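PDB 3BUU: uncharacterized protein TP-0789 domain-containing protein from Nitrosomonas europaea ATCC 19718, which is of unknown function but belongs to the LolA/LolB superfamily, whose better-known members carry lipoproteins to the outer membrane, so it may bind a lipidic ligand. Local coordinates for residues A[155-163]-A[172-180]; A[9-17]-A[110-119]. All blocks are in the same frame, centred on the assembly; numbering follows the deposited sequence. Where two conformers were deposited one is given.

Overall arrangement
Both contacts belong to the helix-covered half of an antiparallel LolA-like fold. Contact 1 pairs the adjacent strands 158-164 and 170-182 of a beta hairpin; contact 2, built from segments 93 residues apart, fastens the N-terminal helix 9-20 to the turn before strand 115-125 and to the start of that strand. Each is partly buried, though contact 2 has the larger share of exposed residues. Backbone ladders and rings dominate the hairpin, whereas a single carboxylate gripping two backbone amides and a hydroxyl dominates the helix contact. Their centres lie about 14 Å apart, and they meet directly: Phe156 packs on Lys15 and Ile12, and Tyr176 reaches Phe111.

Contact 1: A[155-163]-A[172-180]; sequences NFRPYKAEF and KTSRYENFD
Tyr159 O is gripped twice: Tyr176 N donates to it at 3.2 Å, and so does a water, whose second link, to Tyr176 O, is unusually short. This water lies where the regular ladder ends. Beyond it the two strands run antiparallel, with Ala161 and Ser174 exchanging two N-H...O bonds and Phe163 N giving a 2.9 Å bond to Lys172 O.

Pro158 CB sits over the centre of the Tyr176 ring, 3.7 Å from its centroid, a CH-pi contact that suits proline, whose compact, rigid ring can set a C-H group over the aromatic face. Further out, the Arg157 guanidinium lies flat on Phe179, planes 7° apart, while its CD rests over the ring toward the rim, 3.6 Å from Phe179 CE1. The chain is extended from CG to NE, so methylene and charge both run along the ring.

On the face carrying Ala161 and Ser174, Lys172 passes CE over one face of Phe163, and Ser174 OG meets the ring edge at CE2. Backbone bonds thus fix the hairpin's register, and methylenes of Arg157 and Lys172 pack over ring faces; Arg157 adds an off-centre cation-pi stack, whereas the Lys172 charge is met mainly by Asp105, Gln100 O and Tyr144.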
loop_
_atom_site.group_PDB
_atom_site.type_symbol
_atom_site.label_atom_id
_atom_site.label_comp_id
_atom_site.label_asym_id
_atom_site.label_seq_id
_atom_site.Cartn_x
_atom_site.Cartn_y
_atom_site.Cartn_z
ATOM N N ASN A 155 -13.939 -15.670 -5.142
ATOM C CA ASN A 155 -14.307 -14.812 -4.007
ATOM C C ASN A 155 -13.713 -13.409 -4.115
ATOM O O ASN A 155 -13.831 -12.648 -3.166
ATOM C CB ASN A 155 -13.896 -15.460 -2.687
ATOM C CG ASN A 155 -12.436 -15.776 -2.627
ATOM O OD1 ASN A 155 -11.640 -15.335 -3.453
ATOM N ND2 ASN A 155 -12.071 -16.595 -1.649
ATOM N N PHE A 156 -13.098 -13.071 -5.256
ATOM C CA PHE A 156 -12.540 -11.744 -5.505
ATOM C C PHE A 156 -11.398 -11.377 -4.609
ATOM O O PHE A 156 -11.001 -10.213 -4.559
ATOM C CB PHE A 156 -13.621 -10.645 -5.525
ATOM C CG PHE A 156 -14.676 -10.907 -6.557
ATOM C CD1 PHE A 156 -14.479 -10.573 -7.897
ATOM C CD2 PHE A 156 -15.874 -11.493 -6.173
ATOM C CE1 PHE A 156 -15.459 -10.825 -8.858
ATOM C CE2 PHE A 156 -16.874 -11.740 -7.117
ATOM C CZ PHE A 156 -16.672 -11.417 -8.451
ATOM N N ARG A 157 -10.815 -12.354 -3.917
ATOM C CA ARG A 157 -9.672 -12.015 -3.073
ATOM C C ARG A 157 -8.462 -11.622 -3.917
ATOM O O ARG A 157 -8.132 -12.296 -4.894
ATOM C CB ARG A 157 -9.250 -13.168 -2.198
ATOM C CG ARG A 157 -10.100 -13.417 -1.016
ATOM C CD ARG A 157 -9.534 -14.573 -0.237
ATOM N NE ARG A 157 -10.448 -14.883 0.805
ATOM C CZ ARG A 157 -10.184 -15.789 1.726
ATOM N NH1 ARG A 157 -9.042 -16.460 1.651
ATOM N NH2 ARG A 157 -11.055 -16.019 2.688
ATOM N N PRO A 158 -7.725 -10.587 -3.481
ATOM C CA PRO A 158 -6.418 -10.364 -4.128
ATOM C C PRO A 158 -5.504 -11.535 -3.805
ATOM O O PRO A 158 -5.443 -11.991 -2.651
ATOM C CB PRO A 158 -5.963 -9.034 -3.497
ATOM C CG PRO A 158 -6.618 -9.001 -2.143
ATOM C CD PRO A 158 -7.954 -9.697 -2.328
ATOM N N TYR A 159 -4.718 -11.936 -4.803
ATOM C CA TYR A 159 -3.833 -13.070 -4.663
ATOM C C TYR A 159 -2.376 -12.649 -4.729
ATOM O O TYR A 159 -1.602 -12.948 -3.826
ATOM C CB TYR A 159 -4.174 -14.117 -5.738
ATOM C CG TYR A 159 -3.219 -15.272 -5.839
ATOM C CD1 TYR A 159 -2.984 -16.114 -4.767
ATOM C CD2 TYR A 159 -2.564 -15.526 -7.027
ATOM C CE1 TYR A 159 -2.104 -17.175 -4.881
ATOM C CE2 TYR A 159 -1.687 -16.570 -7.147
ATOM C CZ TYR A 159 -1.477 -17.393 -6.087
ATOM O OH TYR A 159 -0.588 -18.436 -6.180
ATOM N N LYS A 160 -1.983 -11.969 -5.807
ATOM C CA LYS A 160 -0.618 -11.528 -5.972
ATOM C C LYS A 160 -0.622 -10.401 -6.975
ATOM O O LYS A 160 -1.609 -10.171 -7.697
ATOM C CB LYS A 160 0.283 -12.701 -6.437
ATOM C CG LYS A 160 0.096 -13.124 -7.874
ATOM C CD LYS A 160 0.990 -14.301 -8.249
ATOM C CE LYS A 160 0.859 -14.619 -9.755
ATOM N NZ LYS A 160 1.806 -15.690 -10.145
ATOM N N ALA A 161 0.488 -9.683 -7.017
ATOM C CA ALA A 161 0.659 -8.594 -7.946
ATOM C C ALA A 161 2.066 -8.557 -8.481
ATOM O O ALA A 161 3.022 -9.016 -7.853
ATOM C CB ALA A 161 0.252 -7.277 -7.309
ATOM N N GLU A 162 2.172 -7.937 -9.658
ATOM C CA GLU A 162 3.479 -7.619 -10.275
ATOM C C GLU A 162 3.504 -6.129 -10.551
ATOM O O GLU A 162 2.540 -5.588 -11.120
ATOM C CB GLU A 162 3.655 -8.418 -11.576
ATOM C CG GLU A 162 3.826 -9.918 -11.398
ATOM C CD GLU A 162 3.969 -10.653 -12.699
ATOM O OE1 GLU A 162 3.733 -10.058 -13.751
ATOM O OE2 GLU A 162 4.262 -11.857 -12.652
ATOM N N PHE A 163 4.602 -5.467 -10.166
ATOM C CA PHE A 163 4.694 -4.008 -10.261
ATOM C C PHE A 163 5.765 -3.684 -11.292
ATOM O O PHE A 163 6.868 -4.239 -11.217
ATOM C CB PHE A 163 5.092 -3.423 -8.889
ATOM C CG PHE A 163 4.094 -3.720 -7.840
ATOM C CD1 PHE A 163 3.073 -2.794 -7.585
ATOM C CD2 PHE A 163 4.122 -4.931 -7.135
ATOM C CE1 PHE A 163 2.101 -3.068 -6.632
ATOM C CE2 PHE A 163 3.156 -5.211 -6.172
ATOM C CZ PHE A 163 2.154 -4.278 -5.914
ATOM N N LYS A 172 9.019 -5.582 -8.831
ATOM C CA LYS A 172 8.813 -6.334 -7.610
ATOM C C LYS A 172 7.486 -7.049 -7.738
ATOM O O LYS A 172 6.702 -6.775 -8.637
ATOM C CB LYS A 172 8.861 -5.436 -6.356
ATOM C CG LYS A 172 7.759 -4.432 -6.267
ATOM C CD LYS A 172 7.882 -3.473 -5.091
ATOM C CE LYS A 172 6.629 -2.612 -4.905
ATOM N NZ LYS A 172 6.872 -1.565 -3.890
ATOM N N THR A 173 7.265 -7.971 -6.817
ATOM C CA THR A 173 6.040 -8.722 -6.768
ATOM C C THR A 173 5.514 -8.690 -5.339
ATOM O O THR A 173 6.269 -8.475 -4.392
ATOM C CB THR A 173 6.287 -10.194 -7.180
ATOM O OG1 THR A 173 7.258 -10.764 -6.304
ATOM C CG2 THR A 173 6.767 -10.315 -8.606
ATOM N N SER A 174 4.212 -8.867 -5.180
ATOM C CA SER A 174 3.628 -8.985 -3.871
ATOM C C SER A 174 2.718 -10.205 -3.815
ATOM O O SER A 174 2.202 -10.661 -4.836
ATOM C CB SER A 174 2.857 -7.742 -3.477
ATOM O OG SER A 174 1.739 -7.626 -4.318
ATOM N N ARG A 175 2.539 -10.708 -2.610
ATOM C CA ARG A 175 1.579 -11.766 -2.305
ATOM C C ARG A 175 0.769 -11.344 -1.082
ATOM O O ARG A 175 1.300 -10.762 -0.148
ATOM C CB ARG A 175 2.335 -13.061 -1.917
ATOM C CG ARG A 175 3.223 -13.619 -2.943
ATOM C CD ARG A 175 3.738 -14.985 -2.479
ATOM N NE ARG A 175 4.340 -15.114 -1.135
ATOM C CZ ARG A 175 5.619 -14.867 -0.849
ATOM N NH1 ARG A 175 6.442 -14.378 -1.774
ATOM N NH2 ARG A 175 6.076 -15.079 0.377
ATOM N N TYR A 176 -0.518 -11.683 -1.115
ATOM C CA TYR A 176 -1.453 -11.363 -0.042
ATOM C C TYR A 176 -1.692 -12.640 0.767
ATOM O O TYR A 176 -2.108 -13.636 0.195
ATOM C CB TYR A 176 -2.758 -10.897 -0.662
ATOM C CG TYR A 176 -2.684 -9.605 -1.416
ATOM C CD1 TYR A 176 -3.031 -8.406 -0.794
ATOM C CD2 TYR A 176 -2.266 -9.576 -2.746
ATOM C CE1 TYR A 176 -3.009 -7.224 -1.466
ATOM C CE2 TYR A 176 -2.220 -8.385 -3.412
ATOM C CZ TYR A 176 -2.588 -7.197 -2.792
ATOM O OH TYR A 176 -2.535 -5.999 -3.485
ATOM N N GLU A 177 -1.546 -12.561 2.081
ATOM C CA GLU A 177 -1.608 -13.743 2.913
ATOM C C GLU A 177 -2.305 -13.454 4.254
ATOM O O GLU A 177 -2.590 -12.304 4.603
ATOM C CB GLU A 177 -0.202 -14.328 3.137
ATOM C CG GLU A 177 0.414 -14.823 1.829
ATOM C CD GLU A 177 1.622 -15.683 1.928
ATOM O OE1 GLU A 177 2.071 -15.925 3.054
ATOM O OE2 GLU A 177 2.150 -16.077 0.852
ATOM N N ASN A 178 -2.519 -14.535 5.011
ATOM C CA ASN A 178 -2.978 -14.441 6.409
ATOM C C ASN A 178 -4.329 -13.721 6.525
ATOM O O ASN A 178 -4.457 -12.702 7.182
ATOM C CB ASN A 178 -1.916 -13.828 7.335
ATOM C CG ASN A 178 -0.694 -14.695 7.474
ATOM O OD1 ASN A 178 -0.622 -15.789 6.928
ATOM N ND2 ASN A 178 0.268 -14.218 8.234
ATOM N N PHE A 179 -5.302 -14.253 5.814
ATOM C CA PHE A 179 -6.643 -13.671 5.798
ATOM C C PHE A 179 -7.366 -13.904 7.119
ATOM O O PHE A 179 -7.344 -15.008 7.661
ATOM C CB PHE A 179 -7.464 -14.195 4.625
ATOM C CG PHE A 179 -7.024 -13.631 3.285
ATOM C CD1 PHE A 179 -7.794 -12.663 2.665
ATOM C CD2 PHE A 179 -5.863 -14.070 2.647
ATOM C CE1 PHE A 179 -7.447 -12.138 1.464
ATOM C CE2 PHE A 179 -5.485 -13.515 1.392
ATOM C CZ PHE A 179 -6.303 -12.547 0.813
ATOM N N ASP A 180 -8.033 -12.860 7.613
ATOM C CA ASP A 180 -8.726 -12.907 8.903
ATOM C C ASP A 180 -10.012 -12.093 8.807
ATOM O O ASP A 180 -10.078 -11.120 8.078
ATOM C CB ASP A 180 -7.780 -12.304 9.944
ATOM C CG ASP A 180 -8.259 -12.492 11.358
ATOM O OD1 ASP A 180 -8.889 -13.522 11.645
ATOM O OD2 ASP A 180 -7.995 -11.605 12.191
HETATM O O HOH W 1 -1.948 -14.904 -1.981
#

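Contact 2: A[9-17]-A[110-119]; sequences AQSILEKAD and NFTGDYHPQL
Asp17 reaches from the helix to the turn before strand 115-119, and its side chain is engaged from root to tip. CB lies 3.7 Å from Asn110 OD1, an oxygen that is itself bonded to Gln23. CG stands beside Asn110 CB, directed there by a chi1 of -82° that sets it anti to the carbonyl carbon. OD1 takes the N-H of Phe111 at 2.9 Å, met on the syn side but 29° out of the carboxylate plane. OD2 accepts two donors from one residue: Thr112 N on its syn lone pair, and Thr112 OG1 on the anti side at 2.7 Å. Aspartate is short enough to present both oxygens to consecutive amides, and threonine adds a hydroxyl beside its own N-H. That hydroxyl also accepts from a water that donates to Gln10 O, tying the turn to the helix backbone about two turns before Asp17.

One helical turn before Asp17, Leu13 divides its branches: CD1 meets Phe111 CB at 3.7 Å, and CD2 reaches Pro117 CB at 4.0 Å. A branched aliphatic chain suits a site where it must fill two directions at once, and Leu149 of strand 146-152 touches both Leu13 and Phe111. Ala9, with only a methyl, lets the helix come close to the strand, its CB 3.6 Å from Pro117 O. The N-terminal helix thus packs across antiparallel strands, here at the edge strand 115-125, as a cover consistent with the LolA-like fold.

With three donors on one buried carboxylate, its negative charge is probably well stabilised, and the turn's two amides are held in place relative to the helix.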
loop_
_atom_site.group_PDB
_atom_site.type_symbol
_atom_site.label_atom_id
_atom_site.label_comp_id
_atom_site.label_asym_id
_atom_site.label_seq_id
_atom_site.Cartn_x
_atom_site.Cartn_y
_atom_site.Cartn_z
ATOM N N ALA A 9 -14.078 -5.442 -15.402
ATOM C CA ALA A 9 -12.753 -5.175 -14.793
ATOM C C ALA A 9 -12.884 -4.199 -13.620
ATOM O O ALA A 9 -12.233 -4.365 -12.592
ATOM C CB ALA A 9 -11.790 -4.666 -15.853
ATOM N N GLN A 10 -13.706 -3.175 -13.793
ATOM C CA GLN A 10 -13.911 -2.190 -12.734
ATOM C C GLN A 10 -14.520 -2.834 -11.492
ATOM O O GLN A 10 -14.086 -2.560 -10.347
ATOM C CB GLN A 10 -14.833 -1.094 -13.257
ATOM C CG GLN A 10 -14.149 -0.175 -14.216
ATOM C CD GLN A 10 -13.941 -0.710 -15.651
ATOM O OE1 GLN A 10 -14.565 -1.727 -16.117
ATOM N NE2 GLN A 10 -13.043 0.011 -16.386
ATOM N N SER A 11 -15.523 -3.687 -11.675
ATOM C CA SER A 11 -16.156 -4.307 -10.511
ATOM C C SER A 11 -15.249 -5.299 -9.818
ATOM O O SER A 11 -15.270 -5.391 -8.604
ATOM C CB SER A 11 -17.532 -4.880 -10.826
ATOM O OG SER A 11 -17.454 -6.058 -11.585
ATOM N N ILE A 12 -14.426 -6.020 -10.582
ATOM C CA ILE A 12 -13.464 -6.943 -10.012
ATOM C C ILE A 12 -12.490 -6.155 -9.127
ATOM O O ILE A 12 -12.201 -6.540 -7.998
ATOM C CB ILE A 12 -12.701 -7.715 -11.109
ATOM C CG1 ILE A 12 -13.656 -8.636 -11.888
ATOM C CG2 ILE A 12 -11.598 -8.559 -10.496
ATOM C CD1 ILE A 12 -13.018 -9.129 -13.179
ATOM N N LEU A 13 -11.967 -5.054 -9.656
ATOM C CA LEU A 13 -11.019 -4.254 -8.891
ATOM C C LEU A 13 -11.667 -3.688 -7.634
ATOM O O LEU A 13 -11.036 -3.658 -6.580
ATOM C CB LEU A 13 -10.460 -3.125 -9.764
ATOM C CG LEU A 13 -9.298 -2.392 -9.115
ATOM C CD1 LEU A 13 -8.122 -3.284 -8.812
ATOM C CD2 LEU A 13 -8.920 -1.185 -10.029
ATOM N N GLU A 14 -12.902 -3.211 -7.761
ATOM C CA GLU A 14 -13.639 -2.692 -6.600
ATOM C C GLU A 14 -13.784 -3.741 -5.515
ATOM O O GLU A 14 -13.615 -3.472 -4.321
ATOM C CB GLU A 14 -15.048 -2.237 -7.030
ATOM C CG GLU A 14 -15.086 -0.850 -7.642
ATOM C CD GLU A 14 -16.344 -0.523 -8.437
ATOM O OE1 GLU A 14 -17.161 -1.416 -8.761
ATOM O OE2 GLU A 14 -16.493 0.671 -8.776
ATOM N N LYS A 15 -14.129 -4.949 -5.940
ATOM C CA LYS A 15 -14.327 -6.048 -5.005
ATOM C C LYS A 15 -13.039 -6.430 -4.327
ATOM O O LYS A 15 -13.028 -6.686 -3.109
ATOM C CB LYS A 15 -15.017 -7.242 -5.650
ATOM C CG LYS A 15 -16.453 -6.919 -6.041
ATOM C CD LYS A 15 -17.146 -7.927 -6.909
ATOM C CE LYS A 15 -18.529 -7.392 -7.312
ATOM N NZ LYS A 15 -19.383 -7.148 -6.118
ATOM N N ALA A 16 -11.951 -6.476 -5.076
ATOM C CA ALA A 16 -10.651 -6.763 -4.467
ATOM C C ALA A 16 -10.241 -5.649 -3.479
ATOM O O ALA A 16 -9.754 -5.928 -2.367
ATOM C CB ALA A 16 -9.610 -6.980 -5.557
ATOM N N ASP A 17 -10.432 -4.382 -3.881
ATOM C CA ASP A 17 -10.153 -3.270 -2.971
ATOM C C ASP A 17 -10.945 -3.364 -1.674
ATOM O O ASP A 17 -10.405 -3.082 -0.598
ATOM C CB ASP A 17 -10.527 -1.928 -3.592
ATOM C CG ASP A 17 -9.504 -1.313 -4.543
ATOM O OD1 ASP A 17 -8.320 -1.682 -4.552
ATOM O OD2 ASP A 17 -9.957 -0.370 -5.268
ATOM N N ASN A 110 -6.472 2.298 -1.961
ATOM C CA ASN A 110 -7.187 1.546 -3.003
ATOM C C ASN A 110 -6.529 1.643 -4.332
ATOM O O ASN A 110 -5.910 2.670 -4.623
ATOM C CB ASN A 110 -8.601 2.093 -3.098
ATOM C CG ASN A 110 -9.361 1.872 -1.786
ATOM O OD1 ASN A 110 -9.404 0.748 -1.325
ATOM N ND2 ASN A 110 -9.867 2.923 -1.154
ATOM N N PHE A 111 -6.653 0.614 -5.172
ATOM C CA PHE A 111 -6.240 0.751 -6.563
ATOM C C PHE A 111 -7.261 1.568 -7.364
ATOM O O PHE A 111 -6.874 2.334 -8.255
ATOM C CB PHE A 111 -6.109 -0.623 -7.206
ATOM C CG PHE A 111 -4.954 -1.437 -6.697
ATOM C CD1 PHE A 111 -3.635 -1.026 -6.883
ATOM C CD2 PHE A 111 -5.207 -2.636 -6.057
ATOM C CE1 PHE A 111 -2.567 -1.828 -6.403
ATOM C CE2 PHE A 111 -4.148 -3.434 -5.626
ATOM C CZ PHE A 111 -2.834 -3.007 -5.796
ATOM N N THR A 112 -8.549 1.379 -7.096
ATOM C CA THR A 112 -9.601 2.111 -7.823
ATOM C C THR A 112 -9.342 3.595 -7.692
ATOM O O THR A 112 -9.042 4.087 -6.594
ATOM C CB THR A 112 -10.969 1.742 -7.293
ATOM O OG1 THR A 112 -11.232 0.361 -7.552
ATOM C CG2 THR A 112 -12.084 2.545 -7.963
ATOM N N GLY A 113 -9.446 4.298 -8.820
ATOM C CA GLY A 113 -9.237 5.744 -8.879
ATOM C C GLY A 113 -7.829 6.126 -9.317
ATOM O O GLY A 113 -7.603 7.210 -9.853
ATOM N N ASP A 114 -6.860 5.253 -9.064
ATOM C CA ASP A 114 -5.470 5.516 -9.450
ATOM C C ASP A 114 -5.071 4.809 -10.742
ATOM O O ASP A 114 -4.078 5.157 -11.354
ATOM C CB ASP A 114 -4.507 5.059 -8.345
ATOM C CG ASP A 114 -4.397 6.017 -7.183
ATOM O OD1 ASP A 114 -5.078 7.087 -7.229
ATOM O OD2 ASP A 114 -3.604 5.690 -6.237
ATOM N N TYR A 115 -5.824 3.757 -11.116
ATOM C CA TYR A 115 -5.476 2.893 -12.230
ATOM C C TYR A 115 -6.719 2.598 -13.037
ATOM O O TYR A 115 -7.790 2.344 -12.482
ATOM C CB TYR A 115 -4.922 1.523 -11.763
ATOM C CG TYR A 115 -3.686 1.690 -10.932
ATOM C CD1 TYR A 115 -2.429 1.769 -11.527
ATOM C CD2 TYR A 115 -3.767 1.849 -9.563
ATOM C CE1 TYR A 115 -1.283 2.016 -10.771
ATOM C CE2 TYR A 115 -2.637 2.106 -8.797
ATOM C CZ TYR A 115 -1.396 2.196 -9.396
ATOM O OH TYR A 115 -0.292 2.479 -8.652
ATOM N N HIS A 116 -6.555 2.557 -14.354
ATOM C CA HIS A 116 -7.603 2.052 -15.241
ATOM C C HIS A 116 -7.421 0.530 -15.352
ATOM O O HIS A 116 -6.335 0.090 -15.727
ATOM C CB HIS A 116 -7.419 2.688 -16.606
ATOM C CG HIS A 116 -8.137 1.931 -17.697
ATOM N ND1 HIS A 116 -9.468 2.116 -17.992
ATOM C CD2 HIS A 116 -7.723 0.903 -18.488
ATOM C CE1 HIS A 116 -9.835 1.283 -18.962
ATOM N NE2 HIS A 116 -8.788 0.536 -19.274
ATOM N N PRO A 117 -8.432 -0.268 -14.989
ATOM C CA PRO A 117 -8.315 -1.716 -15.079
ATOM C C PRO A 117 -8.848 -2.306 -16.385
ATOM O O PRO A 117 -9.850 -1.846 -16.906
ATOM C CB PRO A 117 -9.203 -2.175 -13.921
ATOM C CG PRO A 117 -10.298 -1.172 -13.885
ATOM C CD PRO A 117 -9.690 0.135 -14.354
ATOM N N GLN A 118 -8.180 -3.341 -16.863
ATOM C CA GLN A 118 -8.652 -4.101 -17.995
ATOM C C GLN A 118 -8.231 -5.525 -17.743
ATOM O O GLN A 118 -7.127 -5.791 -17.267
ATOM C CB GLN A 118 -8.009 -3.552 -19.271
ATOM C CG GLN A 118 -8.424 -4.249 -20.568
ATOM C CD GLN A 118 -7.946 -3.475 -21.812
ATOM O OE1 GLN A 118 -8.032 -2.249 -21.886
ATOM N NE2 GLN A 118 -7.486 -4.206 -22.803
ATOM N N LEU A 119 -9.093 -6.468 -18.106
ATOM C CA LEU A 119 -8.684 -7.861 -18.015
ATOM C C LEU A 119 -7.595 -8.157 -19.026
ATOM O O LEU A 119 -7.802 -7.974 -20.233
ATOM C CB LEU A 119 -9.884 -8.773 -18.253
ATOM C CG LEU A 119 -9.652 -10.278 -18.114
ATOM C CD1 LEU A 119 -9.439 -10.726 -16.687
ATOM C CD2 LEU A 119 -10.781 -11.034 -18.777
HETATM O O HOH W 2 -12.775 -0.175 -9.856
#